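Long-range contact in oxidoreductase, short chain dehydrogenase/reductase family protein (Collinsella aerofaciens ATCC 25986, PDB 5GT9), which catalyses the NADPH-dependent reduction of the 7-oxo group of 7-oxolithocholate to give the bile acid ursodeoxycholate: residues 38-43 with 64-69. Numbering follows the deposited sequence. Where two conformers were deposited one is given.
Sequences VGRREE and RADFSQ. With NAP (NADP nicotinamide-adenine-dinucleotide phosphate), chain D.
Val38 and Phe67 meet at the tightly packed end of this contact, where the neighbouring parallel strands 34-39 and 60-64 of a Rossmann fold end at the adenosine half of NADP. Val38 CG1, anti to the backbone N (chi1 -174°), abuts the edge of the Phe67 ring, 3.6 Å from CZ, and also touches Ala65 CB; Leu14 and Val76 help to bury this apolar cluster. One face of Phe67 lies against the adenine, with C2A over the ring centre, while Phe67 N donates an almost straight bond to N1A (3.0 Å, 177°). Asp66 OD1 accepts from N6A and, closing an Asx turn, from Ser68 N, so the loop reads the adenine's polar edge. Gly39, with no side chain, brings its CA to 3.7 Å from adenine N3A, and its carbonyl accepts from Ala65 N.

Arginines suit the 2'-phosphate of NADP: Arg40 binds O2X through both its backbone N and NE, and Arg41 likewise grips O1X. The bend of Arg40 at chi3 (-58°) accompanies a guanidinium that has adenine N7A over one face.

Toward solvent the contact loosens. Glu42 and Arg64 touch through their aliphatic parts, their charged ends apart, and a water bridges Arg40 NH1 to Asp66 OD2. The exposed Arg64 is nevertheless fixed at one point: its NE meets Arg40 O at 2.9 Å, on a lone pair in the carbonyl plane.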
loop_
_atom_site.group_PDB
_atom_site.type_symbol
_atom_site.label_atom_id
_atom_site.label_comp_id
_atom_site.label_asym_id
_atom_site.label_seq_id
_atom_site.Cartn_x
_atom_site.Cartn_y
_atom_site.Cartn_z
ATOM N N VAL B 38 18.798 -20.032 9.527
ATOM C CA VAL B 38 18.422 -21.036 8.574
ATOM C C VAL B 38 18.003 -20.425 7.233
ATOM O O VAL B 38 17.212 -19.464 7.161
ATOM C CB VAL B 38 17.256 -21.869 9.070
ATOM C CG1 VAL B 38 16.962 -23.012 8.121
ATOM C CG2 VAL B 38 17.465 -22.343 10.509
ATOM N N GLY B 39 18.563 -20.998 6.171
ATOM C CA GLY B 39 18.334 -20.549 4.814
ATOM C C GLY B 39 18.989 -21.466 3.815
ATOM O O GLY B 39 19.616 -22.454 4.170
ATOM N N ARG B 40 18.738 -21.182 2.545
ATOM C CA ARG B 40 19.303 -22.000 1.489
ATOM C C ARG B 40 20.746 -21.624 1.098
ATOM O O ARG B 40 21.487 -22.520 0.668
ATOM C CB ARG B 40 18.405 -21.954 0.253
ATOM C CG ARG B 40 17.030 -22.551 0.465
ATOM C CD ARG B 40 16.046 -22.144 -0.637
ATOM N NE ARG B 40 15.908 -20.696 -0.735
ATOM C CZ ARG B 40 15.179 -20.024 -1.629
ATOM N NH1 ARG B 40 14.478 -20.661 -2.555
ATOM N NH2 ARG B 40 15.175 -18.711 -1.611
ATOM N N ARG B 41 21.114 -20.329 1.146
ATOM C CA ARG B 41 22.460 -19.884 0.716
ATOM C C ARG B 41 23.487 -19.971 1.814
ATOM O O ARG B 41 23.757 -18.983 2.473
ATOM C CB ARG B 41 22.418 -18.471 0.120
ATOM C CG ARG B 41 21.653 -18.439 -1.200
ATOM C CD ARG B 41 21.392 -17.000 -1.666
ATOM N NE ARG B 41 20.397 -16.402 -0.782
ATOM C CZ ARG B 41 19.927 -15.176 -0.873
ATOM N NH1 ARG B 41 19.031 -14.762 0.015
ATOM N NH2 ARG B 41 20.324 -14.356 -1.837
ATOM N N GLU B 42 24.065 -21.173 1.976
ATOM C CA GLU B 42 24.934 -21.480 3.128
ATOM C C GLU B 42 26.140 -20.538 3.228
ATOM O O GLU B 42 26.452 -20.066 4.315
ATOM C CB GLU B 42 25.384 -22.943 3.117
ATOM C CG GLU B 42 26.027 -23.383 4.430
ATOM C CD GLU B 42 26.580 -24.823 4.435
ATOM O OE1 GLU B 42 26.243 -25.606 3.557
ATOM O OE2 GLU B 42 27.405 -25.164 5.325
ATOM N N GLU B 43 26.800 -20.258 2.115
ATOM C CA GLU B 43 27.946 -19.341 2.122
ATOM C C GLU B 43 27.543 -17.943 2.586
ATOM O O GLU B 43 28.157 -17.381 3.471
ATOM C CB GLU B 43 28.596 -19.217 0.746
ATOM C CG GLU B 43 29.968 -18.588 0.831
ATOM C CD GLU B 43 30.250 -17.587 -0.280
ATOM O OE1 GLU B 43 31.130 -17.885 -1.120
ATOM O OE2 GLU B 43 29.606 -16.502 -0.309
ATOM N N ARG B 64 21.673 -25.067 6.792
ATOM C CA ARG B 64 21.197 -25.038 5.419
ATOM C C ARG B 64 19.970 -25.913 5.283
ATOM O O ARG B 64 19.972 -27.148 5.570
ATOM C CB ARG B 64 22.302 -25.559 4.460
ATOM C CG ARG B 64 22.157 -25.109 3.040
ATOM C CD ARG B 64 21.160 -25.930 2.235
ATOM N NE ARG B 64 20.906 -25.353 0.905
ATOM C CZ ARG B 64 20.076 -25.862 -0.017
ATOM N NH1 ARG B 64 19.414 -26.989 0.204
ATOM N NH2 ARG B 64 19.915 -25.241 -1.190
ATOM N N ALA B 65 18.854 -25.302 4.890
ATOM C CA ALA B 65 17.653 -26.075 4.684
ATOM C C ALA B 65 16.777 -25.328 3.655
ATOM O O ALA B 65 16.862 -24.092 3.508
ATOM C CB ALA B 65 16.922 -26.264 6.005
ATOM N N ASP B 66 15.928 -26.083 2.954
ATOM C CA ASP B 66 15.041 -25.517 1.957
ATOM C C ASP B 66 13.616 -25.918 2.344
ATOM O O ASP B 66 13.195 -27.104 2.305
ATOM C CB ASP B 66 15.411 -26.077 0.558
ATOM C CG ASP B 66 14.510 -25.563 -0.554
ATOM O OD1 ASP B 66 13.394 -25.027 -0.274
ATOM O OD2 ASP B 66 14.948 -25.665 -1.736
ATOM N N PHE B 67 12.868 -24.907 2.790
ATOM C CA PHE B 67 11.577 -25.148 3.362
ATOM C C PHE B 67 10.545 -25.666 2.364
ATOM O O PHE B 67 9.438 -26.058 2.761
ATOM C CB PHE B 67 11.052 -23.862 4.025
ATOM C CG PHE B 67 11.956 -23.283 5.058
ATOM C CD1 PHE B 67 12.853 -24.059 5.731
ATOM C CD2 PHE B 67 11.895 -21.959 5.357
ATOM C CE1 PHE B 67 13.684 -23.531 6.675
ATOM C CE2 PHE B 67 12.734 -21.384 6.312
ATOM C CZ PHE B 67 13.664 -22.192 6.947
ATOM N N SER B 68 10.889 -25.653 1.077
ATOM C CA SER B 68 9.952 -26.076 0.025
ATOM C C SER B 68 9.972 -27.595 -0.101
ATOM O O SER B 68 9.247 -28.191 -0.876
ATOM C CB SER B 68 10.328 -25.447 -1.312
ATOM O OG SER B 68 11.555 -25.979 -1.846
ATOM N N GLN B 69 10.934 -28.174 0.604
ATOM C CA GLN B 69 11.149 -29.599 0.596
ATOM C C GLN B 69 10.654 -30.305 1.852
ATOM O O GLN B 69 10.799 -29.826 2.987
ATOM C CB GLN B 69 12.640 -29.897 0.349
ATOM C CG GLN B 69 13.127 -29.299 -0.960
ATOM C CD GLN B 69 12.196 -29.612 -2.130
ATOM O OE1 GLN B 69 11.777 -30.763 -2.335
ATOM N NE2 GLN B 69 11.862 -28.582 -2.906
HETATM P PA NAP D . 13.353 -11.965 2.608
HETATM O O1A NAP D . 13.099 -10.986 3.726
HETATM O O2A NAP D . 14.646 -11.837 1.862
HETATM O O5B NAP D . 13.325 -13.462 3.195
HETATM C C5B NAP D . 14.331 -13.862 4.100
HETATM C C4B NAP D . 15.057 -15.110 3.609
HETATM O O4B NAP D . 14.298 -16.295 3.727
HETATM C C3B NAP D . 15.450 -15.015 2.158
HETATM O O3B NAP D . 16.540 -14.134 2.003
HETATM C C2B NAP D . 15.702 -16.458 1.808
HETATM O O2B NAP D . 17.141 -16.667 1.742
HETATM C C1B NAP D . 14.966 -17.220 2.920
HETATM N N9A NAP D . 14.149 -18.213 2.255
HETATM C C8A NAP D . 13.249 -18.031 1.226
HETATM N N7A NAP D . 12.763 -19.211 0.845
HETATM C C5A NAP D . 13.308 -20.161 1.598
HETATM C C6A NAP D . 13.270 -21.585 1.634
HETATM N N6A NAP D . 12.429 -22.315 0.811
HETATM N N1A NAP D . 13.981 -22.168 2.591
HETATM C C2A NAP D . 14.802 -21.503 3.449
HETATM N N3A NAP D . 14.906 -20.196 3.443
HETATM C C4A NAP D . 14.204 -19.491 2.543
HETATM O O3 NAP D . 12.184 -12.244 1.528
HETATM P PN NAP D . 10.774 -11.533 1.281
HETATM O O1N NAP D . 10.227 -12.109 -0.034
HETATM O O2N NAP D . 10.995 -10.048 1.469
HETATM O O5D NAP D . 9.847 -12.209 2.402
HETATM C C5D NAP D . 10.121 -12.024 3.794
HETATM C C4D NAP D . 8.772 -12.078 4.522
HETATM O O4D NAP D . 8.136 -10.795 4.421
HETATM C C3D NAP D . 7.796 -13.096 3.974
HETATM O O3D NAP D . 7.154 -13.791 5.024
HETATM C C2D NAP D . 6.827 -12.281 3.156
HETATM O O2D NAP D . 5.548 -12.873 2.975
HETATM C C1D NAP D . 6.812 -10.947 3.912
HETATM N N1N NAP D . 6.438 -9.842 3.003
HETATM C C2N NAP D . 7.420 -9.189 2.326
HETATM C C3N NAP D . 7.095 -8.181 1.438
HETATM C C7N NAP D . 8.125 -7.408 0.695
HETATM O O7N NAP D . 7.715 -6.407 0.148
HETATM N N7N NAP D . 9.457 -7.730 0.732
HETATM C C4N NAP D . 5.764 -7.820 1.297
HETATM C C5N NAP D . 4.782 -8.441 2.052
HETATM C C6N NAP D . 5.154 -9.508 2.879
HETATM P P2B NAP D . 17.756 -17.988 0.977
HETATM O O1X NAP D . 19.265 -17.965 1.254
HETATM O O2X NAP D . 17.154 -19.211 1.465
HETATM O O3X NAP D . 17.535 -17.678 -0.498
HETATM O O HOH W 1 14.268 -23.639 -3.230
#